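Local coordinates for protein nucleoporin NUP170 (Chaetomium thermophilum, PDB 5HAX) that is a scaffold nucleoporin that is thought to form part of the inner ring of the nuclear pore complex, at residues 243-251 / 290-298; 315-326 / 339-350. All coordinates share one frame; numbering follows the deposited sequence.

Contact 1 (243-251 / 290-298)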
loop_
_atom_site.group_PDB
_atom_site.type_symbol
_atom_site.label_atom_id
_atom_site.label_comp_id
_atom_site.label_asym_id
_atom_site.label_seq_id
_atom_site.Cartn_x
_atom_site.Cartn_y
_atom_site.Cartn_z
ATOM N N TYR A 243 -17.583 6.514 -6.535
ATOM C CA TYR A 243 -18.267 7.202 -5.446
ATOM C C TYR A 243 -18.116 8.709 -5.602
ATOM O O TYR A 243 -17.054 9.192 -6.009
ATOM C CB TYR A 243 -17.708 6.800 -4.077
ATOM C CG TYR A 243 -17.723 5.321 -3.767
ATOM C CD1 TYR A 243 -18.859 4.709 -3.260
ATOM C CD2 TYR A 243 -16.586 4.544 -3.954
ATOM C CE1 TYR A 243 -18.871 3.358 -2.963
ATOM C CE2 TYR A 243 -16.586 3.192 -3.660
ATOM C CZ TYR A 243 -17.732 2.605 -3.162
ATOM O OH TYR A 243 -17.742 1.261 -2.863
ATOM N N SER A 244 -19.172 9.447 -5.264
ATOM C CA SER A 244 -19.108 10.899 -5.152
ATOM C C SER A 244 -19.547 11.326 -3.757
ATOM O O SER A 244 -20.434 10.708 -3.155
ATOM C CB SER A 244 -19.983 11.595 -6.204
ATOM O OG SER A 244 -21.350 11.600 -5.827
ATOM N N LEU A 245 -18.914 12.382 -3.254
ATOM C CA LEU A 245 -19.289 13.029 -2.004
ATOM C C LEU A 245 -19.758 14.442 -2.317
ATOM O O LEU A 245 -19.083 15.170 -3.051
ATOM C CB LEU A 245 -18.109 13.063 -1.031
ATOM C CG LEU A 245 -18.356 13.722 0.329
ATOM C CD1 LEU A 245 -19.381 12.935 1.128
ATOM C CD2 LEU A 245 -17.052 13.849 1.107
ATOM N N SER A 246 -20.909 14.823 -1.772
ATOM C CA SER A 246 -21.482 16.135 -2.029
ATOM C C SER A 246 -21.226 17.074 -0.853
ATOM O O SER A 246 -20.768 16.670 0.218
ATOM C CB SER A 246 -22.985 16.028 -2.302
ATOM O OG SER A 246 -23.736 16.131 -1.104
ATOM N N ASN A 247 -21.531 18.355 -1.078
ATOM C CA ASN A 247 -21.375 19.366 -0.039
ATOM C C ASN A 247 -22.384 19.197 1.085
ATOM O O ASN A 247 -22.179 19.747 2.172
ATOM C CB ASN A 247 -21.523 20.762 -0.636
ATOM C CG ASN A 247 -22.930 21.030 -1.122
ATOM O OD1 ASN A 247 -23.455 20.304 -1.965
ATOM N ND2 ASN A 247 -23.560 22.058 -0.569
ATOM N N ARG A 248 -23.473 18.471 0.839
ATOM C CA ARG A 248 -24.441 18.123 1.869
ATOM C C ARG A 248 -24.120 16.794 2.537
ATOM O O ARG A 248 -24.964 16.260 3.266
ATOM C CB ARG A 248 -25.849 18.071 1.270
ATOM C CG ARG A 248 -26.228 19.312 0.484
ATOM C CD ARG A 248 -27.664 19.243 -0.014
ATOM N NE ARG A 248 -28.621 19.287 1.088
ATOM C CZ ARG A 248 -29.034 20.405 1.679
ATOM N NH1 ARG A 248 -29.907 20.344 2.676
ATOM N NH2 ARG A 248 -28.579 21.586 1.280
ATOM N N SER A 249 -22.930 16.246 2.291
ATOM C CA SER A 249 -22.478 14.979 2.856
ATOM C C SER A 249 -23.278 13.788 2.334
ATOM O O SER A 249 -23.344 12.749 2.996
ATOM C CB SER A 249 -22.509 15.012 4.391
ATOM O OG SER A 249 -21.710 16.076 4.881
ATOM N N THR A 250 -23.881 13.916 1.153
ATOM C CA THR A 250 -24.551 12.793 0.507
ATOM C C THR A 250 -23.532 11.934 -0.231
ATOM O O THR A 250 -22.682 12.455 -0.961
ATOM C CB THR A 250 -25.616 13.290 -0.471
ATOM O OG1 THR A 250 -26.648 13.973 0.252
ATOM C CG2 THR A 250 -26.233 12.123 -1.247
ATOM N N ILE A 251 -23.634 10.619 -0.052
ATOM C CA ILE A 251 -22.749 9.648 -0.689
ATOM C C ILE A 251 -23.537 8.954 -1.791
ATOM O O ILE A 251 -24.563 8.317 -1.523
ATOM C CB ILE A 251 -22.212 8.619 0.319
ATOM C CG1 ILE A 251 -21.448 9.316 1.448
ATOM C CG2 ILE A 251 -21.323 7.600 -0.387
ATOM C CD1 ILE A 251 -21.045 8.382 2.575
ATOM N N LYS A 290 -25.534 18.538 12.310
ATOM C CA LYS A 290 -24.623 19.647 12.060
ATOM C C LYS A 290 -23.277 19.181 11.514
ATOM O O LYS A 290 -22.544 19.987 10.931
ATOM C CB LYS A 290 -24.422 20.430 13.362
ATOM C CG LYS A 290 -23.484 21.628 13.283
ATOM C CD LYS A 290 -23.994 22.700 12.333
ATOM C CE LYS A 290 -23.209 23.994 12.502
ATOM N NZ LYS A 290 -23.612 25.042 11.524
ATOM N N THR A 291 -22.955 17.901 11.667
ATOM C CA THR A 291 -21.650 17.383 11.276
ATOM C C THR A 291 -21.547 17.240 9.760
ATOM O O THR A 291 -22.517 16.886 9.085
ATOM C CB THR A 291 -21.419 16.031 11.951
ATOM O OG1 THR A 291 -21.631 16.167 13.363
ATOM C CG2 THR A 291 -20.013 15.518 11.698
ATOM N N ASN A 292 -20.354 17.510 9.232
ATOM C CA ASN A 292 -20.058 17.391 7.810
ATOM C C ASN A 292 -19.133 16.203 7.571
ATOM O O ASN A 292 -18.232 15.937 8.372
ATOM C CB ASN A 292 -19.390 18.664 7.272
ATOM C CG ASN A 292 -20.313 19.870 7.290
ATOM O OD1 ASN A 292 -21.431 19.821 6.779
ATOM N ND2 ASN A 292 -19.846 20.962 7.881
ATOM N N ILE A 293 -19.363 15.493 6.468
ATOM C CA ILE A 293 -18.425 14.488 5.973
ATOM C C ILE A 293 -17.478 15.188 5.006
ATOM O O ILE A 293 -17.916 15.762 4.003
ATOM C CB ILE A 293 -19.161 13.322 5.287
ATOM C CG1 ILE A 293 -20.054 12.597 6.299
ATOM C CG2 ILE A 293 -18.156 12.343 4.663
ATOM C CD1 ILE A 293 -20.898 11.480 5.707
ATOM N N VAL A 294 -16.179 15.141 5.306
ATOM C CA VAL A 294 -15.194 15.912 4.551
ATOM C C VAL A 294 -14.423 15.077 3.529
ATOM O O VAL A 294 -13.797 15.655 2.628
ATOM C CB VAL A 294 -14.199 16.608 5.505
ATOM C CG1 VAL A 294 -14.936 17.541 6.454
ATOM C CG2 VAL A 294 -13.378 15.581 6.280
ATOM N N ALA A 295 -14.445 13.749 3.634
ATOM C CA ALA A 295 -13.667 12.930 2.716
ATOM C C ALA A 295 -14.186 11.501 2.726
ATOM O O ALA A 295 -14.729 11.028 3.728
ATOM C CB ALA A 295 -12.178 12.942 3.081
ATOM N N LEU A 296 -14.007 10.826 1.592
ATOM C CA LEU A 296 -14.258 9.400 1.462
ATOM C C LEU A 296 -12.960 8.690 1.101
ATOM O O LEU A 296 -11.998 9.305 0.634
ATOM C CB LEU A 296 -15.318 9.103 0.392
ATOM C CG LEU A 296 -16.677 9.788 0.546
ATOM C CD1 LEU A 296 -17.598 9.389 -0.595
ATOM C CD2 LEU A 296 -17.313 9.461 1.892
ATOM N N SER A 297 -12.943 7.380 1.328
ATOM C CA SER A 297 -11.822 6.541 0.929
ATOM C C SER A 297 -12.331 5.142 0.605
ATOM O O SER A 297 -12.767 4.420 1.512
ATOM C CB SER A 297 -10.765 6.481 2.029
ATOM O OG SER A 297 -9.590 5.852 1.555
ATOM N N PRO A 298 -12.312 4.723 -0.660
ATOM C CA PRO A 298 -12.787 3.373 -0.988
ATOM C C PRO A 298 -11.920 2.297 -0.352
ATOM O O PRO A 298 -10.709 2.458 -0.184
ATOM C CB PRO A 298 -12.700 3.326 -2.519
ATOM C CG PRO A 298 -12.690 4.754 -2.951
ATOM C CD PRO A 298 -11.959 5.482 -1.871
HETATM O O HOH W 1 -22.525 18.510 4.780
HETATM O O HOH W 2 -19.616 18.178 3.330
#
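Ser249 carries its OG beside its own backbone N (chi1 -57°), and this aims the hydroxyl at the start of strand 293-298. There OG accepts from the N of Ile293 at 2.9 Å, in an almost straight bond of 174°. Leu245 turns the other way: its CG is anti to the backbone N (chi1 180°), and both methyls reach the facing strand. CD1 meets CG2 of Ile293 at 3.8 Å, while CD2 packs against the carbonyl O of Ile293 and the N of Ala295. Leu296 enters from the other strand. Its CD1 sits against CB of Leu245 at 3.7 Å, and its CD2 meets CD1 of Ile251 at 3.9 Å. Trimming Ile293 to an alanine would take away CG2 and the longer branch and is likely to open a gap beside Leu245 CD1 and Ser249 CB. At the far end the ring of Tyr243 meets Pro298, CD2 to CG at 4.0 Å. A water lies within hydrogen-bonding distance of Ser249 OG, Asn247 O and Asn292 OD1, and may not serve all three at once. The hairpin turn is type I, from Ser246 to Ser249, and Ser246 OG closes an ST turn by accepting from the N of Arg248. Strands 243-246 and 293-298 run antiparallel and their axes approach to 7.8 Å, but they belong to different sheets. Such side-chain packing between successive blades is characteristic of a beta-propeller, the fold of this N-terminal region.

Contact 2 (315-326 / 339-350); sequences TGCRLFLSATSS and PQSMQLQFVKFP
Strands 318-324 and 341-348 pair antiparallel, from Arg318 with Lys348 to Thr324 with Ser341, and two classic beta bulges interrupt the ladder. In one, Gln345 and Phe346 both face Phe320, whose carbonyl takes the N of Gln345 at 3.2 Å and, weakly, that of Phe346. In the other, Gln340 and Ser341 both face Thr324. Phe320 and Phe346 lie side by side on one face of the sheet. CD2 of Phe320 comes to the edge of the Phe346 ring, 3.6 Å from CD1, with the planes at 52°. On the same face the guanidinium of Arg318 has CG of Lys348 over one side, 3.7 Å from NH1. Both cationic ends form salt bridges with Glu427, which would probably offset their like charges. A water accepts from Arg318 NE and donates to the carbonyls of Gly316 and Lys348. Further along, Ser322 OG takes a weak bond from NE2 of Gln345, whose chain bends at chi2 (-78°) to reach it. The opposite face is apolar. CD1 of Leu344 meets CB of Leu319 at 3.7 Å, and CD2 of Leu321 meets CG of Met342 at the same distance. Near the ladder's end, SG of Cys317 lies 3.8 Å from CD1 of the Phe349 ring, while CG1 of Val347 sits over that ring's centre. Bulges aside, antiparallel neighbours in a twisted sheet are what a beta-propeller blade is built from.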
loop_
_atom_site.group_PDB
_atom_site.type_symbol
_atom_site.label_atom_id
_atom_site.label_comp_id
_atom_site.label_asym_id
_atom_site.label_seq_id
_atom_site.Cartn_x
_atom_site.Cartn_y
_atom_site.Cartn_z
ATOM N N THR A 315 -15.478 16.067 12.743
ATOM C CA THR A 315 -15.149 15.836 14.145
ATOM C C THR A 315 -14.111 14.736 14.328
ATOM O O THR A 315 -13.723 14.453 15.466
ATOM C CB THR A 315 -16.413 15.480 14.934
ATOM O OG1 THR A 315 -17.085 14.387 14.297
ATOM C CG2 THR A 315 -17.352 16.677 15.010
ATOM N N GLY A 316 -13.661 14.110 13.244
ATOM C CA GLY A 316 -12.623 13.102 13.314
ATOM C C GLY A 316 -13.107 11.676 13.429
ATOM O O GLY A 316 -12.288 10.786 13.687
ATOM N N CYS A 317 -14.403 11.426 13.249
ATOM C CA CYS A 317 -14.928 10.070 13.299
ATOM C C CYS A 317 -14.760 9.401 11.944
ATOM O O CYS A 317 -15.063 9.998 10.907
ATOM C CB CYS A 317 -16.402 10.078 13.697
ATOM S SG CYS A 317 -16.724 10.749 15.340
ATOM N N ARG A 318 -14.272 8.165 11.956
ATOM C CA ARG A 318 -14.158 7.350 10.754
ATOM C C ARG A 318 -15.375 6.433 10.691
ATOM O O ARG A 318 -15.527 5.534 11.525
ATOM C CB ARG A 318 -12.855 6.553 10.754
ATOM C CG ARG A 318 -11.643 7.352 10.299
ATOM C CD ARG A 318 -10.348 6.583 10.521
ATOM N NE ARG A 318 -9.870 6.702 11.895
ATOM C CZ ARG A 318 -8.894 5.966 12.417
ATOM N NH1 ARG A 318 -8.523 6.156 13.676
ATOM N NH2 ARG A 318 -8.288 5.039 11.684
ATOM N N LEU A 319 -16.240 6.670 9.706
ATOM C CA LEU A 319 -17.443 5.878 9.489
ATOM C C LEU A 319 -17.144 4.818 8.435
ATOM O O LEU A 319 -16.778 5.153 7.305
ATOM C CB LEU A 319 -18.603 6.764 9.033
ATOM C CG LEU A 319 -18.798 8.097 9.758
ATOM C CD1 LEU A 319 -19.942 8.879 9.122
ATOM C CD2 LEU A 319 -19.055 7.879 11.238
ATOM N N PHE A 320 -17.312 3.551 8.800
ATOM C CA PHE A 320 -17.066 2.434 7.894
ATOM C C PHE A 320 -18.402 1.861 7.435
ATOM O O PHE A 320 -19.189 1.375 8.256
ATOM C CB PHE A 320 -16.215 1.364 8.575
ATOM C CG PHE A 320 -14.790 1.783 8.780
ATOM C CD1 PHE A 320 -13.823 1.475 7.837
ATOM C CD2 PHE A 320 -14.422 2.505 9.903
ATOM C CE1 PHE A 320 -12.511 1.866 8.016
ATOM C CE2 PHE A 320 -13.111 2.901 10.089
ATOM C CZ PHE A 320 -12.154 2.582 9.142
ATOM N N LEU A 321 -18.648 1.918 6.129
ATOM C CA LEU A 321 -19.927 1.536 5.551
ATOM C C LEU A 321 -19.790 0.264 4.735
ATOM O O LEU A 321 -18.854 0.114 3.941
ATOM C CB LEU A 321 -20.488 2.643 4.656
ATOM C CG LEU A 321 -20.759 3.968 5.365
ATOM C CD1 LEU A 321 -19.665 4.963 5.026
ATOM C CD2 LEU A 321 -22.131 4.509 4.994
ATOM N N SER A 322 -20.740 -0.641 4.931
ATOM C CA SER A 322 -20.891 -1.812 4.088
ATOM C C SER A 322 -21.818 -1.493 2.924
ATOM O O SER A 322 -22.550 -0.502 2.931
ATOM C CB SER A 322 -21.452 -2.986 4.888
ATOM O OG SER A 322 -22.776 -2.706 5.315
ATOM N N ALA A 323 -21.772 -2.354 1.913
ATOM C CA ALA A 323 -22.713 -2.308 0.807
ATOM C C ALA A 323 -23.018 -3.738 0.396
ATOM O O ALA A 323 -22.139 -4.602 0.446
ATOM C CB ALA A 323 -22.163 -1.512 -0.381
ATOM N N THR A 324 -24.265 -3.985 0.004
ATOM C CA THR A 324 -24.714 -5.333 -0.315
ATOM C C THR A 324 -25.658 -5.292 -1.503
ATOM O O THR A 324 -26.433 -4.345 -1.663
ATOM C CB THR A 324 -25.415 -5.987 0.881
ATOM O OG1 THR A 324 -26.484 -5.146 1.334
ATOM C CG2 THR A 324 -24.433 -6.212 2.020
ATOM N N SER A 325 -25.576 -6.324 -2.336
ATOM C CA SER A 325 -26.484 -6.494 -3.456
ATOM C C SER A 325 -27.744 -7.213 -2.998
ATOM O O SER A 325 -27.733 -7.972 -2.024
ATOM C CB SER A 325 -25.815 -7.282 -4.583
ATOM O OG SER A 325 -26.688 -7.431 -5.687
ATOM N N SER A 326 -28.842 -6.962 -3.712
ATOM C CA SER A 326 -30.096 -7.629 -3.387
ATOM C C SER A 326 -30.025 -9.121 -3.681
ATOM O O SER A 326 -30.699 -9.915 -3.015
ATOM C CB SER A 326 -31.244 -6.992 -4.168
ATOM O OG SER A 326 -31.178 -5.577 -4.108
ATOM N N PRO A 339 -24.082 -3.369 -6.101
ATOM C CA PRO A 339 -24.807 -3.269 -4.834
ATOM C C PRO A 339 -26.013 -2.356 -4.984
ATOM O O PRO A 339 -26.114 -1.564 -5.922
ATOM C CB PRO A 339 -23.770 -2.679 -3.874
ATOM C CG PRO A 339 -22.885 -1.868 -4.755
ATOM C CD PRO A 339 -22.829 -2.593 -6.075
ATOM N N GLN A 340 -26.942 -2.481 -4.037
ATOM C CA GLN A 340 -28.155 -1.677 -4.038
ATOM C C GLN A 340 -28.464 -1.065 -2.680
ATOM O O GLN A 340 -29.447 -0.323 -2.564
ATOM C CB GLN A 340 -29.353 -2.520 -4.503
ATOM C CG GLN A 340 -29.229 -3.027 -5.934
ATOM C CD GLN A 340 -29.151 -1.900 -6.950
ATOM O OE1 GLN A 340 -29.640 -0.795 -6.711
ATOM N NE2 GLN A 340 -28.526 -2.174 -8.091
ATOM N N SER A 341 -27.652 -1.336 -1.662
ATOM C CA SER A 341 -27.867 -0.810 -0.324
ATOM C C SER A 341 -26.518 -0.482 0.295
ATOM O O SER A 341 -25.509 -1.121 -0.012
ATOM C CB SER A 341 -28.628 -1.814 0.553
ATOM O OG SER A 341 -28.809 -1.318 1.866
ATOM N N MET A 342 -26.508 0.531 1.160
ATOM C CA MET A 342 -25.316 0.945 1.886
ATOM C C MET A 342 -25.716 1.311 3.305
ATOM O O MET A 342 -26.711 2.012 3.515
ATOM C CB MET A 342 -24.622 2.137 1.207
ATOM C CG MET A 342 -23.480 2.741 2.020
ATOM S SD MET A 342 -22.609 4.061 1.146
ATOM C CE MET A 342 -21.714 3.123 -0.086
ATOM N N GLN A 343 -24.936 0.841 4.278
ATOM C CA GLN A 343 -25.286 1.000 5.683
ATOM C C GLN A 343 -24.046 1.301 6.508
ATOM O O GLN A 343 -23.004 0.658 6.340
ATOM C CB GLN A 343 -25.971 -0.265 6.217
ATOM C CG GLN A 343 -26.393 -0.176 7.673
ATOM C CD GLN A 343 -27.077 -1.440 8.154
ATOM O OE1 GLN A 343 -27.448 -2.301 7.357
ATOM N NE2 GLN A 343 -27.243 -1.559 9.466
ATOM N N LEU A 344 -24.169 2.276 7.407
ATOM C CA LEU A 344 -23.116 2.544 8.377
ATOM C C LEU A 344 -23.106 1.442 9.430
ATOM O O LEU A 344 -24.076 1.278 10.178
ATOM C CB LEU A 344 -23.318 3.911 9.025
ATOM C CG LEU A 344 -22.412 4.215 10.223
ATOM C CD1 LEU A 344 -20.948 3.993 9.873
ATOM C CD2 LEU A 344 -22.633 5.638 10.712
ATOM N N GLN A 345 -22.008 0.692 9.490
ATOM C CA GLN A 345 -21.884 -0.484 10.344
ATOM C C GLN A 345 -20.969 -0.277 11.540
ATOM O O GLN A 345 -21.297 -0.723 12.641
ATOM C CB GLN A 345 -21.354 -1.669 9.525
ATOM C CG GLN A 345 -22.306 -2.186 8.458
ATOM C CD GLN A 345 -23.406 -3.060 9.028
ATOM O OE1 GLN A 345 -23.651 -3.064 10.234
ATOM N NE2 GLN A 345 -24.070 -3.815 8.161
ATOM N N PHE A 346 -19.828 0.383 11.349
ATOM C CA PHE A 346 -18.785 0.459 12.361
ATOM C C PHE A 346 -18.192 1.861 12.386
ATOM O O PHE A 346 -18.035 2.490 11.337
ATOM C CB PHE A 346 -17.690 -0.580 12.080
ATOM C CG PHE A 346 -16.484 -0.442 12.956
ATOM C CD1 PHE A 346 -15.366 0.243 12.512
ATOM C CD2 PHE A 346 -16.465 -0.999 14.221
ATOM C CE1 PHE A 346 -14.254 0.373 13.317
ATOM C CE2 PHE A 346 -15.356 -0.873 15.031
ATOM C CZ PHE A 346 -14.249 -0.185 14.580
ATOM N N VAL A 347 -17.859 2.340 13.585
ATOM C CA VAL A 347 -17.291 3.672 13.777
ATOM C C VAL A 347 -16.018 3.546 14.602
ATOM O O VAL A 347 -16.030 2.947 15.683
ATOM C CB VAL A 347 -18.279 4.625 14.482
ATOM C CG1 VAL A 347 -17.651 6.007 14.658
ATOM C CG2 VAL A 347 -19.582 4.724 13.707
ATOM N N LYS A 348 -14.928 4.130 14.102
ATOM C CA LYS A 348 -13.710 4.316 14.884
ATOM C C LYS A 348 -13.684 5.760 15.375
ATOM O O LYS A 348 -13.539 6.692 14.575
ATOM C CB LYS A 348 -12.463 3.989 14.063
ATOM C CG LYS A 348 -11.172 3.945 14.887
ATOM C CD LYS A 348 -11.171 2.783 15.886
ATOM C CE LYS A 348 -10.109 2.944 16.966
ATOM N NZ LYS A 348 -8.775 2.438 16.547
ATOM N N PHE A 349 -13.832 5.941 16.685
ATOM C CA PHE A 349 -13.849 7.271 17.268
ATOM C C PHE A 349 -12.431 7.805 17.459
ATOM O O PHE A 349 -11.465 7.039 17.485
ATOM C CB PHE A 349 -14.588 7.252 18.603
ATOM C CG PHE A 349 -16.082 7.134 18.466
ATOM C CD1 PHE A 349 -16.856 8.249 18.187
ATOM C CD2 PHE A 349 -16.712 5.910 18.618
ATOM C CE1 PHE A 349 -18.228 8.146 18.061
ATOM C CE2 PHE A 349 -18.086 5.801 18.494
ATOM C CZ PHE A 349 -18.843 6.922 18.214
ATOM N N PRO A 350 -12.285 9.119 17.606
ATOM C CA PRO A 350 -10.947 9.729 17.636
ATOM C C PRO A 350 -10.169 9.349 18.883
ATOM O O PRO A 350 -10.759 9.001 19.918
ATOM C CB PRO A 350 -11.241 11.238 17.621
ATOM C CG PRO A 350 -12.641 11.375 17.168
ATOM C CD PRO A 350 -13.352 10.135 17.594
HETATM O O HOH W 3 -11.141 8.108 14.002
#

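Overall arrangement
Following the chain from the N terminus, strand 241-246 turns at 246-249 into strand 251-255. The chain then passes through strand 263-268 and helix 270-279 before strand 293-298 returns to close contact 1. Strand 307-313 comes next, and contact 2 closes a shorter loop between 315-326 and 339-350. The two loops follow one another without nesting or crossing. Contact 1 joins two sheets, whereas contact 2 lies within the second of them, where 307-313 separates 293-298 from 318-324. Strand 33-35, from much earlier in the chain, adds to the edge beside 341-348. Met342 of contact 2 packs against Tyr243 and Ile251, so its side chain reaches the blade-to-blade junction formed by contact 1.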